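Pyruvate formate-lyase 2 (Archaeoglobus fulgidus, PDB 2F3O) is a glycyl radical enzyme of unknown reaction, related to pyruvate formate-lyase and glycerol dehydratase, and probably acts as a lyase. Local coordinates at residues 147-152 with 496-501; 438-443 with 630-635. All coordinates share one frame; numbering follows the deposited sequence.

Contact 1: residues 147-152 with 496-501; sequences LTEIAG and RGSNVL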
loop_
_atom_site.group_PDB
_atom_site.type_symbol
_atom_site.label_atom_id
_atom_site.label_comp_id
_atom_site.label_asym_id
_atom_site.label_seq_id
_atom_site.Cartn_x
_atom_site.Cartn_y
_atom_site.Cartn_z
ATOM N N LEU A 147 -18.003 24.843 14.555
ATOM C CA LEU A 147 -16.869 24.236 13.867
ATOM C C LEU A 147 -15.725 25.242 13.800
ATOM O O LEU A 147 -15.818 26.238 13.091
ATOM C CB LEU A 147 -17.294 23.897 12.439
ATOM C CG LEU A 147 -17.804 22.520 11.998
ATOM C CD1 LEU A 147 -18.343 21.701 13.129
ATOM C CD2 LEU A 147 -18.838 22.699 10.891
ATOM N N THR A 148 -14.642 24.986 14.515
ATOM C CA THR A 148 -13.604 25.993 14.624
ATOM C C THR A 148 -12.553 25.932 13.548
ATOM O O THR A 148 -11.733 26.826 13.460
ATOM C CB THR A 148 -12.817 25.847 15.889
ATOM O OG1 THR A 148 -11.950 24.730 15.732
ATOM C CG2 THR A 148 -13.739 25.625 17.053
ATOM N N GLU A 149 -12.547 24.892 12.724
ATOM C CA GLU A 149 -11.470 24.754 11.726
ATOM C C GLU A 149 -11.595 25.708 10.553
ATOM O O GLU A 149 -10.763 25.690 9.665
ATOM C CB GLU A 149 -11.350 23.320 11.236
ATOM C CG GLU A 149 -10.866 22.371 12.299
ATOM C CD GLU A 149 -11.072 20.926 11.918
ATOM O OE1 GLU A 149 -10.239 20.079 12.299
ATOM O OE2 GLU A 149 -12.068 20.630 11.235
ATOM N N ILE A 150 -12.633 26.543 10.581
ATOM C CA ILE A 150 -12.815 27.679 9.678
ATOM C C ILE A 150 -11.646 28.627 9.897
ATOM O O ILE A 150 -11.157 29.286 8.965
ATOM C CB ILE A 150 -14.108 28.455 10.048
ATOM C CG1 ILE A 150 -15.317 27.548 9.982
ATOM C CG2 ILE A 150 -14.374 29.589 9.087
ATOM C CD1 ILE A 150 -15.945 27.523 8.610
ATOM N N ALA A 151 -11.189 28.658 11.144
ATOM C CA ALA A 151 -10.199 29.615 11.587
ATOM C C ALA A 151 -8.784 29.105 11.396
ATOM O O ALA A 151 -7.824 29.867 11.551
ATOM C CB ALA A 151 -10.440 29.958 13.039
ATOM N N GLY A 152 -8.660 27.821 11.064
ATOM C CA GLY A 152 -7.352 27.164 10.995
ATOM C C GLY A 152 -7.301 26.003 11.975
ATOM O O GLY A 152 -8.320 25.680 12.599
ATOM N N ARG A 496 -18.756 15.117 9.021
ATOM C CA ARG A 496 -18.723 15.524 7.624
ATOM C C ARG A 496 -18.150 16.932 7.487
ATOM O O ARG A 496 -17.289 17.174 6.643
ATOM C CB ARG A 496 -20.106 15.450 6.977
ATOM C CG ARG A 496 -20.074 15.898 5.527
ATOM C CD ARG A 496 -21.278 15.424 4.720
ATOM N NE ARG A 496 -22.236 16.502 4.509
ATOM C CZ ARG A 496 -23.361 16.621 5.200
ATOM N NH1 ARG A 496 -24.161 17.640 4.967
ATOM N NH2 ARG A 496 -23.674 15.723 6.133
ATOM N N GLY A 497 -18.602 17.844 8.341
ATOM C CA GLY A 497 -18.185 19.228 8.255
ATOM C C GLY A 497 -16.706 19.420 8.536
ATOM O O GLY A 497 -16.022 20.125 7.800
ATOM N N SER A 498 -16.201 18.761 9.568
ATOM C CA SER A 498 -14.839 18.970 9.979
ATOM C C SER A 498 -13.887 18.378 8.967
ATOM O O SER A 498 -12.798 18.892 8.763
ATOM C CB SER A 498 -14.605 18.336 11.337
ATOM O OG SER A 498 -13.228 18.228 11.632
ATOM N N ASN A 499 -14.311 17.297 8.329
ATOM C CA ASN A 499 -13.509 16.650 7.314
ATOM C C ASN A 499 -13.384 17.491 6.067
ATOM O O ASN A 499 -12.296 17.606 5.493
ATOM C CB ASN A 499 -14.054 15.274 7.002
ATOM C CG ASN A 499 -13.634 14.253 8.037
ATOM O OD1 ASN A 499 -12.665 14.475 8.759
ATOM N ND2 ASN A 499 -14.349 13.140 8.125
ATOM N N VAL A 500 -14.479 18.126 5.676
ATOM C CA VAL A 500 -14.417 19.041 4.553
ATOM C C VAL A 500 -13.465 20.176 4.893
ATOM O O VAL A 500 -12.583 20.498 4.115
ATOM C CB VAL A 500 -15.807 19.582 4.152
ATOM C CG1 VAL A 500 -15.683 20.673 3.108
ATOM C CG2 VAL A 500 -16.670 18.464 3.612
ATOM N N LEU A 501 -13.590 20.715 6.096
ATOM C CA LEU A 501 -12.707 21.779 6.556
ATOM C C LEU A 501 -11.239 21.356 6.637
ATOM O O LEU A 501 -10.356 22.189 6.425
ATOM C CB LEU A 501 -13.174 22.283 7.922
ATOM C CG LEU A 501 -14.033 23.546 8.027
ATOM C CD1 LEU A 501 -14.379 24.063 6.684
ATOM C CD2 LEU A 501 -15.298 23.329 8.865
#

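Contact 2: residues 438-443 with 630-635; sequences SSDAAL and YPMTTN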
loop_
_atom_site.group_PDB
_atom_site.type_symbol
_atom_site.label_atom_id
_atom_site.label_comp_id
_atom_site.label_asym_id
_atom_site.label_seq_id
_atom_site.Cartn_x
_atom_site.Cartn_y
_atom_site.Cartn_z
ATOM N N SER A 438 -6.089 18.165 16.363
ATOM C CA SER A 438 -7.086 19.248 16.138
ATOM C C SER A 438 -8.035 19.305 17.310
ATOM O O SER A 438 -9.220 18.969 17.194
ATOM C CB SER A 438 -7.860 19.071 14.829
ATOM O OG SER A 438 -8.487 20.290 14.463
ATOM N N SER A 439 -7.494 19.676 18.456
ATOM C CA SER A 439 -8.089 19.234 19.679
ATOM C C SER A 439 -9.367 19.981 20.037
ATOM O O SER A 439 -10.128 19.525 20.873
ATOM C CB SER A 439 -7.070 19.298 20.790
ATOM O OG SER A 439 -6.926 20.637 21.216
ATOM N N ASP A 440 -9.625 21.115 19.394
ATOM C CA ASP A 440 -10.926 21.758 19.555
ATOM C C ASP A 440 -11.543 21.979 18.201
ATOM O O ASP A 440 -11.784 23.110 17.817
ATOM C CB ASP A 440 -10.816 23.100 20.276
ATOM C CG ASP A 440 -12.122 23.506 20.949
ATOM O OD1 ASP A 440 -13.021 22.658 21.070
ATOM O OD2 ASP A 440 -12.259 24.674 21.359
ATOM N N ALA A 441 -11.795 20.902 17.474
ATOM C CA ALA A 441 -12.203 21.049 16.091
ATOM C C ALA A 441 -13.679 21.364 15.992
ATOM O O ALA A 441 -14.106 22.081 15.076
ATOM C CB ALA A 441 -11.873 19.826 15.315
ATOM N N ALA A 442 -14.446 20.820 16.935
ATOM C CA ALA A 442 -15.845 21.202 17.107
ATOM C C ALA A 442 -16.295 21.097 18.541
ATOM O O ALA A 442 -15.675 20.429 19.371
ATOM C CB ALA A 442 -16.762 20.373 16.227
ATOM N N LEU A 443 -17.398 21.784 18.809
ATOM C CA LEU A 443 -18.139 21.695 20.077
ATOM C C LEU A 443 -19.600 21.409 19.727
ATOM O O LEU A 443 -20.176 22.074 18.873
ATOM C CB LEU A 443 -18.002 23.015 20.854
ATOM C CG LEU A 443 -16.564 23.366 21.290
ATOM C CD1 LEU A 443 -16.088 24.681 20.676
ATOM C CD2 LEU A 443 -16.409 23.347 22.809
ATOM N N TYR A 630 -15.718 19.331 27.051
ATOM C CA TYR A 630 -15.388 20.579 27.699
ATOM C C TYR A 630 -16.086 21.679 26.940
ATOM O O TYR A 630 -16.299 21.539 25.742
ATOM C CB TYR A 630 -13.860 20.790 27.803
ATOM C CG TYR A 630 -13.113 20.971 26.518
ATOM C CD1 TYR A 630 -12.988 22.226 25.923
ATOM C CD2 TYR A 630 -12.495 19.893 25.918
ATOM C CE1 TYR A 630 -12.309 22.384 24.745
ATOM C CE2 TYR A 630 -11.790 20.040 24.759
ATOM C CZ TYR A 630 -11.714 21.280 24.162
ATOM O OH TYR A 630 -11.012 21.409 22.994
ATOM N N PRO A 631 -16.472 22.764 27.631
ATOM C CA PRO A 631 -17.370 23.697 26.990
ATOM C C PRO A 631 -16.828 24.942 26.309
ATOM O O PRO A 631 -17.543 25.484 25.469
ATOM C CB PRO A 631 -18.233 24.157 28.159
ATOM C CG PRO A 631 -17.326 24.115 29.313
ATOM C CD PRO A 631 -16.235 23.135 29.037
ATOM N N MET A 632 -15.617 25.392 26.652
ATOM C CA MET A 632 -15.235 26.822 26.529
ATOM C C MET A 632 -16.312 27.650 27.214
ATOM O O MET A 632 -16.670 27.348 28.342
ATOM C CB MET A 632 -14.986 27.292 25.084
ATOM C CG MET A 632 -13.855 26.554 24.360
ATOM S SD MET A 632 -12.335 26.344 25.311
ATOM C CE MET A 632 -11.788 28.040 25.507
ATOM N N THR A 633 -16.857 28.665 26.557
ATOM C CA THR A 633 -18.096 29.233 27.089
ATOM C C THR A 633 -19.259 28.992 26.143
ATOM O O THR A 633 -20.226 29.742 26.158
ATOM C CB THR A 633 -18.021 30.751 27.513
ATOM O OG1 THR A 633 -17.910 31.596 26.368
ATOM C CG2 THR A 633 -16.863 31.021 28.453
ATOM N N THR A 634 -19.171 27.936 25.332
ATOM C CA THR A 634 -20.253 27.615 24.401
ATOM C C THR A 634 -21.443 26.992 25.106
ATOM O O THR A 634 -22.509 26.898 24.519
ATOM C CB THR A 634 -19.849 26.639 23.266
ATOM O OG1 THR A 634 -19.692 25.317 23.799
ATOM C CG2 THR A 634 -18.575 27.078 22.558
ATOM N N ASN A 635 -21.267 26.558 26.354
ATOM C CA ASN A 635 -22.407 26.092 27.136
ATOM C C ASN A 635 -23.365 27.239 27.384
ATOM O O ASN A 635 -24.584 27.032 27.418
ATOM C CB ASN A 635 -21.991 25.468 28.457
ATOM C CG ASN A 635 -21.452 26.473 29.421
ATOM O OD1 ASN A 635 -20.614 27.298 29.064
ATOM N ND2 ASN A 635 -21.929 26.427 30.652
#

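Contact 1: residues 147-152 with 496-501
Glu149 and Ser498 make the polar part of this contact. The hydroxyl OG of Ser498 donates to OE2 of Glu149 over 2.7 Å. It comes to the syn side of that oxygen and lies 29° out of the carboxylate plane. Two torsions bring the groups together. Glu149 runs extended beyond CG (chi2 166°) and so reaches across to the helix. Ser498 has OG opposite its backbone N (chi1 166°), which turns the hydroxyl toward the acid. The other carboxylate oxygen, OE1, is bonded to Ser438 OG on strand 435-445. Each oxygen of the acid therefore has a hydroxyl partner, one from the helix and one from the strand. The backbone O of Glu149 is bonded to Asn505, one turn further along helix 477-508.

The apolar part centres on Leu501. Its CD2 touches the side chain of Leu147, with CG of Leu147 at 4.1 Å. The same methyl lies 4.3 Å from CD1 of Ile150. CB of Leu501 packs against the aliphatic start of Glu149, 3.9 Å from its CB. Leu147 also extends CD2 over Gly497, to 4.4 Å from its CA.

All the touching residues are buried. The contact joins the loop after strand 145-147 to helix 477-508. Burial would tend to raise the pKa of the acid, and the two hydroxyl bonds, from Ser498 and Ser438, would tend to offset this.

Contact 2: residues 438-443 with 630-635
The Tyr630 ring presents its hydroxyl end to the loop at Ser439 and Asp440. The backbone O of Ser439 lies at the ring edge, near the ring plane, 3.0 Å from OH of Tyr630. OD1 of Asp440 is equally near, 3.0 Å from the same OH, but reaches the ring obliquely. The carboxylate and ring planes are 44° apart. Asp440 has CG opposite its backbone N (chi1 -157°), and this carries the acid to the phenol. OD1 also accepts from Gln541 on strand 535-543, and OD2 is bonded to a bound glycerol. Ser439 turns its OG to Glu428 and Asp424.

Leu443 and Met632 add apolar groups that pack against polar ones. CG of Met632 lies 3.9 Å from OD2 of Asp440. Leu443 meets 630-635 with both methyls. CD2 sits near two carbonyls, 3.4 Å from O of Tyr630 and 3.6 Å from O of Pro631. The same CD2 of Leu443 lies 4.4 Å from CG of Met632. CD1 touches CG2 of Thr634 at 3.9 Å.

The 630-635 segment is held in shape by its own bonds. O of Pro631 accepts from the backbone N of Thr634, closing a type II' beta turn. It also accepts from OG1 of Thr634 at 2.7 Å, in the carbonyl plane.

Strand 435-445 here meets the turn that leads from strand 624-628 into helix 634-640. Both strands belong to one mixed sheet. Asp440 binds a glycerol, probably from the crystallisation liquor, and Tyr630 has a weak bond to it. The position of this site near the centre of the chain is consistent with the buried active-site cavity of glycyl radical enzymes.

From the N terminus the chain first supplies 147-152, just after strand 145-147. It then reaches 438-443, the first half of contact 2. Helix 477-508 brings 496-501 and closes contact 1 over 343 residues. The chain goes on through strand 535-543 to 630-635, which closes contact 2 over 186 residues. The two loops therefore cross rather than nest. The contacts also touch directly: Thr148 OG1 lies 2.6 Å from O of Asp440, a probable hydrogen bond. Strands 145-147 and 435-445 are antiparallel neighbours in the mixed sheet. Together the contacts tie helix 477-508, this sheet and the start of helix 634-640.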